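Local atomic coordinates of putative drug/sodium antiporter (Escherichia coli, PDB entry 4Z3N), a protein that probably works as a multidrug-type (MATE family) antiporter in the cell membrane and is implicated in transport of the genotoxin colibactin. Residues A[411-421]-A[435-446]; A[333-344]-A[383-392]. One frame throughout, in Å; residues are numbered along the deposited sequence.

Contact 1 (A[411-421]-A[435-446]); sequences MRHVFISVPVV and VYFGAMSGTFVA. With OLC ((2R)-2,3-dihydroxypropyl (9Z)-octadec-9-enoate), chain B; OLC ((2R)-2,3-dihydroxypropyl (9Z)-octadec-9-enoate), chain C.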
loop_
_atom_site.group_PDB
_atom_site.type_symbol
_atom_site.label_atom_id
_atom_site.label_comp_id
_atom_site.label_asym_id
_atom_site.label_seq_id
_atom_site.Cartn_x
_atom_site.Cartn_y
_atom_site.Cartn_z
ATOM N N MET A 411 -2.243 -14.343 9.498
ATOM C CA MET A 411 -1.334 -15.467 9.568
ATOM C C MET A 411 0.093 -14.993 9.369
ATOM O O MET A 411 1.018 -15.574 9.920
ATOM C CB MET A 411 -1.705 -16.514 8.519
ATOM C CG MET A 411 -1.014 -17.863 8.705
ATOM S SD MET A 411 -1.679 -18.794 10.101
ATOM C CE MET A 411 -3.129 -17.798 10.452
ATOM N N ARG A 412 0.279 -13.948 8.565
ATOM C CA ARG A 412 1.630 -13.431 8.317
ATOM C C ARG A 412 2.155 -12.508 9.423
ATOM O O ARG A 412 3.292 -12.647 9.843
ATOM C CB ARG A 412 1.707 -12.709 6.960
ATOM C CG ARG A 412 3.142 -12.539 6.470
ATOM C CD ARG A 412 3.293 -11.889 5.090
ATOM N NE ARG A 412 2.614 -10.599 4.960
ATOM C CZ ARG A 412 1.534 -10.390 4.203
ATOM N NH1 ARG A 412 1.017 -11.390 3.502
ATOM N NH2 ARG A 412 0.969 -9.180 4.149
ATOM N N HIS A 413 1.351 -11.544 9.862
ATOM C CA HIS A 413 1.822 -10.560 10.846
ATOM C C HIS A 413 1.499 -10.787 12.333
ATOM O O HIS A 413 2.064 -10.104 13.170
ATOM C CB HIS A 413 1.306 -9.173 10.455
ATOM C CG HIS A 413 1.897 -8.654 9.182
ATOM N ND1 HIS A 413 1.279 -8.791 7.960
ATOM C CD2 HIS A 413 3.077 -8.036 8.936
ATOM C CE1 HIS A 413 2.039 -8.261 7.017
ATOM N NE2 HIS A 413 3.137 -7.797 7.585
ATOM N N VAL A 414 0.615 -11.720 12.677
ATOM C CA VAL A 414 0.211 -11.864 14.086
ATOM C C VAL A 414 0.204 -13.288 14.673
ATOM O O VAL A 414 0.938 -13.562 15.610
ATOM C CB VAL A 414 -1.188 -11.265 14.320
ATOM C CG1 VAL A 414 -1.629 -11.534 15.750
ATOM C CG2 VAL A 414 -1.170 -9.795 14.058
ATOM N N PHE A 415 -0.641 -14.171 14.143
ATOM C CA PHE A 415 -0.886 -15.489 14.739
ATOM C C PHE A 415 0.330 -16.403 15.017
ATOM O O PHE A 415 0.275 -17.276 15.889
ATOM C CB PHE A 415 -1.866 -16.256 13.853
ATOM C CG PHE A 415 -3.287 -15.774 13.966
ATOM C CD1 PHE A 415 -3.793 -15.358 15.191
ATOM C CD2 PHE A 415 -4.117 -15.737 12.853
ATOM C CE1 PHE A 415 -5.095 -14.913 15.294
ATOM C CE2 PHE A 415 -5.414 -15.299 12.959
ATOM C CZ PHE A 415 -5.908 -14.881 14.173
ATOM N N ILE A 416 1.413 -16.215 14.279
ATOM C CA ILE A 416 2.586 -17.080 14.387
ATOM C C ILE A 416 3.737 -16.297 14.997
ATOM O O ILE A 416 4.382 -16.749 15.948
ATOM C CB ILE A 416 3.025 -17.686 13.022
ATOM C CG1 ILE A 416 1.889 -18.492 12.386
ATOM C CG2 ILE A 416 4.216 -18.626 13.221
ATOM C CD1 ILE A 416 1.649 -19.819 13.069
ATOM N N SER A 417 4.033 -15.164 14.369
ATOM C CA SER A 417 5.104 -14.257 14.767
ATOM C C SER A 417 5.162 -13.931 16.256
ATOM O O SER A 417 6.226 -14.054 16.873
ATOM C CB SER A 417 4.977 -12.949 13.988
ATOM O OG SER A 417 5.315 -13.142 12.626
ATOM N N VAL A 418 4.038 -13.512 16.837
ATOM C CA VAL A 418 4.031 -13.097 18.244
ATOM C C VAL A 418 4.453 -14.228 19.201
ATOM O O VAL A 418 5.396 -14.064 19.967
ATOM C CB VAL A 418 2.651 -12.554 18.658
ATOM C CG1 VAL A 418 2.532 -12.489 20.159
ATOM C CG2 VAL A 418 2.435 -11.180 18.062
ATOM N N PRO A 419 3.758 -15.378 19.162
ATOM C CA PRO A 419 4.131 -16.477 20.072
ATOM C C PRO A 419 5.537 -17.028 19.829
ATOM O O PRO A 419 6.195 -17.442 20.773
ATOM C CB PRO A 419 3.069 -17.557 19.787
ATOM C CG PRO A 419 2.478 -17.190 18.451
ATOM C CD PRO A 419 2.553 -15.689 18.372
ATOM N N VAL A 420 5.989 -17.034 18.578
ATOM C CA VAL A 420 7.318 -17.551 18.243
ATOM C C VAL A 420 8.431 -16.569 18.644
ATOM O O VAL A 420 9.495 -16.976 19.095
ATOM C CB VAL A 420 7.422 -17.888 16.725
ATOM C CG1 VAL A 420 8.881 -18.010 16.278
ATOM C CG2 VAL A 420 6.660 -19.170 16.423
ATOM N N VAL A 421 8.180 -15.278 18.487
ATOM C CA VAL A 421 9.143 -14.283 18.907
ATOM C C VAL A 421 9.318 -14.379 20.403
ATOM O O VAL A 421 10.446 -14.379 20.903
ATOM C CB VAL A 421 8.714 -12.855 18.537
ATOM C CG1 VAL A 421 9.416 -11.841 19.436
ATOM C CG2 VAL A 421 9.018 -12.585 17.083
ATOM N N VAL A 435 14.027 -12.138 17.814
ATOM C CA VAL A 435 13.018 -11.335 17.160
ATOM C C VAL A 435 13.062 -11.557 15.647
ATOM O O VAL A 435 12.061 -11.919 15.026
ATOM C CB VAL A 435 13.214 -9.826 17.449
ATOM C CG1 VAL A 435 12.115 -9.010 16.766
ATOM C CG2 VAL A 435 13.248 -9.552 18.951
ATOM N N TYR A 436 14.238 -11.337 15.065
ATOM C CA TYR A 436 14.438 -11.484 13.634
ATOM C C TYR A 436 13.909 -12.831 13.114
ATOM O O TYR A 436 13.176 -12.882 12.115
ATOM C CB TYR A 436 15.912 -11.353 13.297
ATOM C CG TYR A 436 16.535 -10.036 13.646
ATOM C CD1 TYR A 436 15.768 -8.897 13.822
ATOM C CD2 TYR A 436 17.912 -9.933 13.783
ATOM C CE1 TYR A 436 16.369 -7.673 14.125
ATOM C CE2 TYR A 436 18.522 -8.735 14.084
ATOM C CZ TYR A 436 17.754 -7.608 14.253
ATOM O OH TYR A 436 18.392 -6.433 14.549
ATOM N N PHE A 437 14.273 -13.921 13.784
ATOM C CA PHE A 437 13.844 -15.225 13.315
ATOM C C PHE A 437 12.344 -15.419 13.546
ATOM O O PHE A 437 11.628 -15.911 12.673
ATOM C CB PHE A 437 14.638 -16.351 13.987
ATOM C CG PHE A 437 15.963 -16.617 13.343
ATOM C CD1 PHE A 437 16.028 -17.213 12.085
ATOM C CD2 PHE A 437 17.149 -16.263 13.982
ATOM C CE1 PHE A 437 17.255 -17.462 11.469
ATOM C CE2 PHE A 437 18.381 -16.506 13.375
ATOM C CZ PHE A 437 18.433 -17.107 12.114
ATOM N N GLY A 438 11.871 -15.020 14.718
ATOM C CA GLY A 438 10.487 -15.237 15.061
ATOM C C GLY A 438 9.580 -14.493 14.112
ATOM O O GLY A 438 8.589 -15.039 13.623
ATOM N N ALA A 439 9.949 -13.248 13.831
ATOM C CA ALA A 439 9.100 -12.334 13.089
ATOM C C ALA A 439 8.868 -12.797 11.653
ATOM O O ALA A 439 7.787 -12.591 11.101
ATOM C CB ALA A 439 9.703 -10.935 13.109
ATOM N N MET A 440 9.866 -13.439 11.051
ATOM C CA MET A 440 9.725 -13.897 9.670
ATOM C C MET A 440 9.055 -15.286 9.548
ATOM O O MET A 440 8.677 -15.714 8.461
ATOM C CB MET A 440 11.095 -13.894 8.973
ATOM C CG MET A 440 12.045 -15.007 9.373
ATOM S SD MET A 440 13.585 -14.943 8.414
ATOM C CE MET A 440 14.429 -16.364 9.110
ATOM N N SER A 441 8.870 -15.972 10.668
ATOM C CA SER A 441 8.237 -17.290 10.658
ATOM C C SER A 441 6.762 -17.256 10.214
ATOM O O SER A 441 6.259 -18.235 9.712
ATOM C CB SER A 441 8.356 -17.951 12.049
ATOM O OG SER A 441 7.535 -17.298 13.003
ATOM N N GLY A 442 6.081 -16.135 10.409
ATOM C CA GLY A 442 4.738 -15.957 9.895
ATOM C C GLY A 442 4.671 -15.931 8.375
ATOM O O GLY A 442 3.691 -16.382 7.789
ATOM N N THR A 443 5.717 -15.404 7.740
ATOM C CA THR A 443 5.800 -15.342 6.282
ATOM C C THR A 443 5.901 -16.731 5.683
ATOM O O THR A 443 5.468 -16.982 4.554
ATOM C CB THR A 443 7.023 -14.474 5.815
ATOM O OG1 THR A 443 6.701 -13.086 5.959
ATOM C CG2 THR A 443 7.388 -14.744 4.349
ATOM N N PHE A 444 6.506 -17.645 6.421
ATOM C CA PHE A 444 6.672 -18.971 5.849
ATOM C C PHE A 444 5.389 -19.788 5.983
ATOM O O PHE A 444 4.909 -20.330 4.996
ATOM C CB PHE A 444 7.907 -19.647 6.449
ATOM C CG PHE A 444 9.190 -18.997 5.990
ATOM C CD1 PHE A 444 9.612 -19.121 4.665
ATOM C CD2 PHE A 444 9.931 -18.199 6.849
ATOM C CE1 PHE A 444 10.775 -18.491 4.223
ATOM C CE2 PHE A 444 11.092 -17.566 6.413
ATOM C CZ PHE A 444 11.513 -17.718 5.099
ATOM N N VAL A 445 4.799 -19.801 7.173
ATOM C CA VAL A 445 3.518 -20.453 7.401
ATOM C C VAL A 445 2.440 -19.949 6.413
ATOM O O VAL A 445 1.756 -20.736 5.755
ATOM C CB VAL A 445 3.067 -20.229 8.867
ATOM C CG1 VAL A 445 1.776 -20.980 9.182
ATOM C CG2 VAL A 445 4.148 -20.689 9.802
ATOM N N ALA A 446 2.320 -18.630 6.312
ATOM C CA ALA A 446 1.392 -17.986 5.397
ATOM C C ALA A 446 1.658 -18.333 3.920
ATOM O O ALA A 446 0.738 -18.355 3.101
ATOM C CB ALA A 446 1.440 -16.469 5.607
HETATM C C18 OLC B . 3.414 -5.987 3.553
HETATM C C10 OLC B . 10.683 -10.042 6.387
HETATM C C9 OLC B . 10.938 -8.720 6.296
HETATM C C17 OLC B . 4.804 -6.482 3.898
HETATM C C11 OLC B . 9.376 -10.549 6.966
HETATM C C8 OLC B . 12.349 -8.214 6.548
HETATM C C24 OLC B . 6.608 -9.654 13.503
HETATM C C16 OLC B . 4.693 -7.594 4.916
HETATM C C12 OLC B . 8.455 -9.415 7.398
HETATM C C7 OLC B . 12.467 -6.718 6.317
HETATM C C15 OLC B . 6.064 -8.193 5.203
HETATM C C13 OLC B . 7.019 -9.729 6.977
HETATM C C6 OLC B . 11.890 -5.943 7.485
HETATM C C14 OLC B . 6.196 -8.485 6.692
HETATM C C5 OLC B . 12.385 -6.503 8.802
HETATM C C4 OLC B . 11.437 -6.097 9.922
HETATM C C3 OLC B . 10.001 -6.391 9.533
HETATM C C2 OLC B . 9.082 -6.413 10.740
HETATM C C21 OLC B . 6.573 -9.204 11.051
HETATM C C1 OLC B . 7.896 -7.330 10.474
HETATM C C22 OLC B . 5.789 -9.755 12.230
HETATM O O19 OLC B . 7.455 -7.497 9.346
HETATM O O25 OLC B . 5.780 -9.211 14.559
HETATM O O23 OLC B . 4.593 -9.017 12.393
HETATM O O20 OLC B . 7.379 -8.130 11.504
HETATM C C9 OLC C . 14.888 -18.697 3.784
HETATM C C8 OLC C . 15.233 -17.883 5.020
HETATM C C7 OLC C . 16.423 -18.483 5.741
HETATM C C6 OLC C . 17.295 -17.375 6.308
HETATM C C5 OLC C . 18.429 -17.991 7.105
HETATM C C4 OLC C . 19.461 -16.933 7.465
HETATM C C3 OLC C . 20.295 -17.376 8.663
HETATM C C2 OLC C . 21.661 -16.721 8.612
HETATM C C1 OLC C . 22.060 -16.231 9.989
#
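The carbonyl oxygen of Gly-438, which rests against CA of Ser-417, is gripped twice by Ser-441, through its backbone N and its OG; Ser-441 OG to Gly-438 O is 2.6 Å. A chi1 of 70° swings that OG back over the preceding turn and into the plane of the Gly-438 carbonyl, on a lone pair. Across the interface, Ser-417 OG donates to Ala-439 O at 3.0 Å, approaching from above the carbonyl plane, 38° out of it. The partner helix 435-446 offers a GxxxG face, Gly-438 and Gly-442 one turn apart with Ala-446 following. Over this small-residue face the axes of 417-421 and 435-446 come within 7.5 Å, running antiparallel at 146°. Val-420 lays CG1 on Gly-438 CA (3.4 Å), and Val-421 presses CG2 against the neighbouring backbone. Ile-416 and Val-445 meet tip to tip, CG2 to CG2 at 4.0 Å. Beyond Gly-442, Arg-412 runs its CG past Thr-443 OG1 (3.6 Å) and its CB past Ala-446 CB. A monoolein molecule lies alongside, its O23 donating to His-413 O. The predicted transmembrane span containing 411-421 is broken between helices 402-413 and 417-427, and helix 432-453 bridges the break. Helix 382-399 covers the Arg-412 and Thr-443 side, with Ser-389 hydrogen-bonded to the guanidinium, while helix 250-284 touches His-413 and Val-435.

Contact 2 (A[333-344]-A[383-392]); sequences YWAAVALAFSIV and LPFVAISLLA. With OLC ((2R)-2,3-dihydroxypropyl (9Z)-octadec-9-enoate), chain B; OLC ((2R)-2,3-dihydroxypropyl (9Z)-octadec-9-enoate), chain F.
Helices 333-344 and 383-392 run antiparallel at 157° with their axes 8.1 Å apart at the closest, the backbones nearest where CA of Phe-341 and CA of Pro-384 lie 4.7 Å apart. Here Pro-384 sets CB over the centre of the Phe-341 ring, a CH-pi contact of 3.9 Å from CB to the ring centroid. The same ring points its edge into the face of Phe-385, a T-shaped pair with planes at 83° and centroids 5.1 Å apart. Val-344 continues the row one turn on, its CG1 lying against Pro-384 CD and Leu-383 CB. Small residues meet midway, Ala-340 CB to Ala-387 CB at 3.9 Å, joining two helices, both predicted to span the membrane, within the second MatE family region. Val-337 crosses Ile-388, CG1 to CG1. Farther along toward Tyr-333, Leu-391 is a knob in a hole lined by Tyr-333, Ala-336, Val-337 and Ala-340, its CD1 3.8 Å from Ala-336 CB. At this same end Tyr-333 holds CG anti to its backbone N (chi1 165°), which sends the ring across to the partner helix; OH donates to Ile-388 O at 2.7 Å from outside the carbonyl plane. That oxygen also takes the helical bond from Ala-392 N, which arrives from the opposite face. The ring edge lies against the Leu-391 to Ala-392 peptide, and Val-337 CG2 covers one ring face.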
loop_
_atom_site.group_PDB
_atom_site.type_symbol
_atom_site.label_atom_id
_atom_site.label_comp_id
_atom_site.label_asym_id
_atom_site.label_seq_id
_atom_site.Cartn_x
_atom_site.Cartn_y
_atom_site.Cartn_z
ATOM N N TYR A 333 -2.575 -16.025 -10.835
ATOM C CA TYR A 333 -1.921 -15.921 -9.533
ATOM C C TYR A 333 -0.484 -16.475 -9.535
ATOM O O TYR A 333 0.447 -15.789 -9.109
ATOM C CB TYR A 333 -2.733 -16.636 -8.476
ATOM C CG TYR A 333 -1.948 -16.883 -7.217
ATOM C CD1 TYR A 333 -1.813 -15.893 -6.252
ATOM C CD2 TYR A 333 -1.330 -18.107 -6.998
ATOM C CE1 TYR A 333 -1.075 -16.117 -5.120
ATOM C CE2 TYR A 333 -0.599 -18.339 -5.865
ATOM C CZ TYR A 333 -0.470 -17.341 -4.929
ATOM O OH TYR A 333 0.264 -17.591 -3.801
ATOM N N TRP A 334 -0.293 -17.699 -10.033
ATOM C CA TRP A 334 1.050 -18.297 -10.074
ATOM C C TRP A 334 1.996 -17.644 -11.096
ATOM O O TRP A 334 3.213 -17.704 -10.908
ATOM C CB TRP A 334 0.973 -19.802 -10.336
ATOM C CG TRP A 334 0.360 -20.571 -9.212
ATOM C CD1 TRP A 334 -0.879 -21.123 -9.193
ATOM C CD2 TRP A 334 0.946 -20.855 -7.930
ATOM N NE1 TRP A 334 -1.110 -21.736 -7.983
ATOM C CE2 TRP A 334 -0.006 -21.596 -7.192
ATOM C CE3 TRP A 334 2.181 -20.565 -7.339
ATOM C CZ2 TRP A 334 0.232 -22.047 -5.888
ATOM C CZ3 TRP A 334 2.419 -21.016 -6.036
ATOM C CH2 TRP A 334 1.444 -21.748 -5.329
ATOM N N ALA A 335 1.464 -17.027 -12.157
ATOM C CA ALA A 335 2.294 -16.207 -13.059
ATOM C C ALA A 335 2.868 -14.991 -12.300
ATOM O O ALA A 335 4.079 -14.686 -12.359
ATOM C CB ALA A 335 1.490 -15.746 -14.261
ATOM N N ALA A 336 1.965 -14.306 -11.596
ATOM C CA ALA A 336 2.308 -13.210 -10.695
ATOM C C ALA A 336 3.326 -13.623 -9.618
ATOM O O ALA A 336 4.283 -12.888 -9.362
ATOM C CB ALA A 336 1.050 -12.667 -10.038
ATOM N N VAL A 337 3.119 -14.773 -8.974
ATOM C CA VAL A 337 4.059 -15.200 -7.935
ATOM C C VAL A 337 5.443 -15.419 -8.570
ATOM O O VAL A 337 6.463 -15.036 -7.992
ATOM C CB VAL A 337 3.600 -16.502 -7.189
ATOM C CG1 VAL A 337 4.744 -17.066 -6.376
ATOM C CG2 VAL A 337 2.404 -16.237 -6.290
ATOM N N ALA A 338 5.468 -16.014 -9.770
ATOM C CA ALA A 338 6.719 -16.240 -10.481
ATOM C C ALA A 338 7.437 -14.918 -10.773
ATOM O O ALA A 338 8.634 -14.791 -10.526
ATOM C CB ALA A 338 6.479 -17.004 -11.756
ATOM N N LEU A 339 6.713 -13.921 -11.271
ATOM C CA LEU A 339 7.337 -12.614 -11.514
ATOM C C LEU A 339 7.828 -11.953 -10.231
ATOM O O LEU A 339 9.001 -11.559 -10.138
ATOM C CB LEU A 339 6.371 -11.664 -12.225
ATOM C CG LEU A 339 5.999 -12.081 -13.639
ATOM C CD1 LEU A 339 4.842 -11.200 -14.152
ATOM C CD2 LEU A 339 7.237 -12.054 -14.561
ATOM N N ALA A 340 6.924 -11.835 -9.259
ATOM C CA ALA A 340 7.180 -11.125 -8.007
ATOM C C ALA A 340 8.278 -11.770 -7.205
ATOM O O ALA A 340 9.158 -11.104 -6.679
ATOM C CB ALA A 340 5.913 -11.044 -7.170
ATOM N N PHE A 341 8.218 -13.077 -7.088
ATOM C CA PHE A 341 9.238 -13.790 -6.338
ATOM C C PHE A 341 10.612 -13.522 -6.978
ATOM O O PHE A 341 11.579 -13.214 -6.296
ATOM C CB PHE A 341 8.913 -15.292 -6.307
ATOM C CG PHE A 341 9.713 -16.066 -5.321
ATOM C CD1 PHE A 341 11.006 -16.449 -5.605
ATOM C CD2 PHE A 341 9.167 -16.418 -4.103
ATOM C CE1 PHE A 341 11.738 -17.168 -4.681
ATOM C CE2 PHE A 341 9.903 -17.126 -3.168
ATOM C CZ PHE A 341 11.183 -17.503 -3.462
ATOM N N SER A 342 10.674 -13.606 -8.301
ATOM C CA SER A 342 11.938 -13.551 -9.010
ATOM C C SER A 342 12.611 -12.204 -8.868
ATOM O O SER A 342 13.790 -12.127 -8.534
ATOM C CB SER A 342 11.734 -13.877 -10.489
ATOM O OG SER A 342 11.608 -15.271 -10.664
ATOM N N ILE A 343 11.864 -11.147 -9.154
ATOM C CA ILE A 343 12.347 -9.792 -8.937
ATOM C C ILE A 343 12.745 -9.509 -7.475
ATOM O O ILE A 343 13.839 -8.995 -7.227
ATOM C CB ILE A 343 11.290 -8.777 -9.369
ATOM C CG1 ILE A 343 10.751 -9.177 -10.748
ATOM C CG2 ILE A 343 11.854 -7.344 -9.292
ATOM C CD1 ILE A 343 9.840 -8.155 -11.406
ATOM N N VAL A 344 11.877 -9.831 -6.513
ATOM C CA VAL A 344 12.175 -9.483 -5.127
ATOM C C VAL A 344 13.383 -10.273 -4.590
ATOM O O VAL A 344 14.151 -9.752 -3.772
ATOM C CB VAL A 344 10.959 -9.699 -4.191
ATOM C CG1 VAL A 344 11.380 -9.593 -2.736
ATOM C CG2 VAL A 344 9.870 -8.698 -4.485
ATOM N N LEU A 383 11.646 -11.945 2.269
ATOM C CA LEU A 383 10.880 -10.969 1.500
ATOM C C LEU A 383 10.194 -11.537 0.243
ATOM O O LEU A 383 9.008 -11.290 0.040
ATOM C CB LEU A 383 11.766 -9.783 1.127
ATOM C CG LEU A 383 11.923 -8.773 2.271
ATOM C CD1 LEU A 383 13.065 -7.815 2.027
ATOM C CD2 LEU A 383 10.643 -7.987 2.485
ATOM N N PRO A 384 10.921 -12.297 -0.593
ATOM C CA PRO A 384 10.310 -12.836 -1.820
ATOM C C PRO A 384 9.204 -13.845 -1.481
ATOM O O PRO A 384 8.225 -14.014 -2.225
ATOM C CB PRO A 384 11.482 -13.505 -2.541
ATOM C CG PRO A 384 12.555 -13.698 -1.476
ATOM C CD PRO A 384 12.366 -12.572 -0.519
ATOM N N PHE A 385 9.342 -14.479 -0.323
ATOM C CA PHE A 385 8.305 -15.380 0.156
ATOM C C PHE A 385 7.023 -14.638 0.561
ATOM O O PHE A 385 5.939 -15.209 0.493
ATOM C CB PHE A 385 8.843 -16.213 1.318
ATOM C CG PHE A 385 9.737 -17.337 0.878
ATOM C CD1 PHE A 385 11.104 -17.152 0.794
ATOM C CD2 PHE A 385 9.196 -18.573 0.498
ATOM C CE1 PHE A 385 11.927 -18.173 0.362
ATOM C CE2 PHE A 385 10.012 -19.601 0.079
ATOM C CZ PHE A 385 11.384 -19.403 0.010
ATOM N N VAL A 386 7.148 -13.367 0.959
ATOM C CA VAL A 386 5.999 -12.511 1.240
ATOM C C VAL A 386 5.060 -12.431 0.019
ATOM O O VAL A 386 3.837 -12.318 0.164
ATOM C CB VAL A 386 6.461 -11.072 1.670
ATOM C CG1 VAL A 386 5.265 -10.131 1.918
ATOM C CG2 VAL A 386 7.337 -11.141 2.903
ATOM N N ALA A 387 5.630 -12.512 -1.182
ATOM C CA ALA A 387 4.835 -12.439 -2.410
ATOM C C ALA A 387 3.771 -13.523 -2.464
ATOM O O ALA A 387 2.682 -13.316 -2.993
ATOM C CB ALA A 387 5.720 -12.535 -3.621
ATOM N N ILE A 388 4.078 -14.682 -1.906
ATOM C CA ILE A 388 3.174 -15.816 -2.045
ATOM C C ILE A 388 1.847 -15.562 -1.330
ATOM O O ILE A 388 0.775 -15.703 -1.930
ATOM C CB ILE A 388 3.846 -17.116 -1.540
ATOM C CG1 ILE A 388 5.049 -17.448 -2.440
ATOM C CG2 ILE A 388 2.856 -18.271 -1.569
ATOM C CD1 ILE A 388 6.163 -18.156 -1.751
ATOM N N SER A 389 1.909 -15.147 -0.066
ATOM C CA SER A 389 0.688 -14.846 0.678
ATOM C C SER A 389 0.089 -13.473 0.329
ATOM O O SER A 389 -1.136 -13.314 0.294
ATOM C CB SER A 389 0.948 -14.935 2.173
ATOM O OG SER A 389 1.696 -13.821 2.592
ATOM N N LEU A 390 0.933 -12.485 0.045
ATOM C CA LEU A 390 0.400 -11.170 -0.299
ATOM C C LEU A 390 -0.386 -11.141 -1.644
ATOM O O LEU A 390 -1.429 -10.490 -1.736
ATOM C CB LEU A 390 1.521 -10.141 -0.305
ATOM C CG LEU A 390 1.010 -8.717 -0.500
ATOM C CD1 LEU A 390 1.656 -7.830 0.497
ATOM C CD2 LEU A 390 1.269 -8.187 -1.913
ATOM N N LEU A 391 0.098 -11.847 -2.667
ATOM C CA LEU A 391 -0.652 -12.016 -3.914
ATOM C C LEU A 391 -1.895 -12.899 -3.710
ATOM O O LEU A 391 -2.948 -12.659 -4.319
ATOM C CB LEU A 391 0.247 -12.599 -5.016
ATOM C CG LEU A 391 1.371 -11.671 -5.526
ATOM C CD1 LEU A 391 2.336 -12.380 -6.500
ATOM C CD2 LEU A 391 0.800 -10.373 -6.135
ATOM N N ALA A 392 -1.790 -13.911 -2.851
ATOM C CA ALA A 392 -2.976 -14.681 -2.478
ATOM C C ALA A 392 -4.074 -13.765 -1.917
ATOM O O ALA A 392 -5.257 -13.980 -2.196
ATOM C CB ALA A 392 -2.622 -15.777 -1.472
HETATM C C18 OLC B . 3.414 -5.987 3.553
HETATM C C10 OLC B . 10.683 -10.042 6.387
HETATM C C9 OLC B . 10.938 -8.720 6.296
HETATM C C17 OLC B . 4.804 -6.482 3.898
HETATM C C11 OLC B . 9.376 -10.549 6.966
HETATM C C8 OLC B . 12.349 -8.214 6.548
HETATM C C24 OLC B . 6.608 -9.654 13.503
HETATM C C16 OLC B . 4.693 -7.594 4.916
HETATM C C12 OLC B . 8.455 -9.415 7.398
HETATM C C7 OLC B . 12.467 -6.718 6.317
HETATM C C15 OLC B . 6.064 -8.193 5.203
HETATM C C13 OLC B . 7.019 -9.729 6.977
HETATM C C6 OLC B . 11.890 -5.943 7.485
HETATM C C14 OLC B . 6.196 -8.485 6.692
HETATM C C5 OLC B . 12.385 -6.503 8.802
HETATM C C4 OLC B . 11.437 -6.097 9.922
HETATM C C3 OLC B . 10.001 -6.391 9.533
HETATM C C2 OLC B . 9.082 -6.413 10.740
HETATM C C21 OLC B . 6.573 -9.204 11.051
HETATM C C1 OLC B . 7.896 -7.330 10.474
HETATM C C22 OLC B . 5.789 -9.755 12.230
HETATM O O19 OLC B . 7.455 -7.497 9.346
HETATM O O25 OLC B . 5.780 -9.211 14.559
HETATM O O23 OLC B . 4.593 -9.017 12.393
HETATM O O20 OLC B . 7.379 -8.130 11.504
HETATM C C18 OLC F . 8.364 -22.637 2.845
HETATM C C10 OLC F . 4.968 -24.611 -5.805
HETATM C C9 OLC F . 4.574 -24.601 -7.098
HETATM C C17 OLC F . 7.046 -22.553 2.092
HETATM C C11 OLC F . 5.214 -23.313 -5.054
HETATM C C8 OLC F . 3.095 -24.463 -7.422
HETATM C C16 OLC F . 7.285 -22.570 0.593
HETATM C C12 OLC F . 4.929 -23.507 -3.578
HETATM C C7 OLC F . 2.793 -24.829 -8.865
HETATM C C15 OLC F . 6.011 -22.320 -0.204
HETATM C C13 OLC F . 5.871 -22.688 -2.703
HETATM C C6 OLC F . 1.412 -25.431 -8.941
HETATM C C14 OLC F . 5.903 -23.329 -1.327
#

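Reading from the N terminus, helix 326-358 comes first, and contact 2 closes when helix 382-399 packs back on it after 38 intervening residues that include helix 366-379. The chain then moves directly into helix 402-413, and contact 1 closes a much shorter loop of 13 residues, when helix 432-453 folds against the broken span 402-427. The two closures follow in series, neither nesting nor crossing, with centres about 18 Å apart. Helix 382-399, from contact 2, packs against both partners of contact 1: Leu-390 touches Arg-412, Thr-443 CG2 lies 3.7 Å from Val-386 N, and the Phe-385 ring meets that of Phe-444. One monoolein molecule touches both contacts.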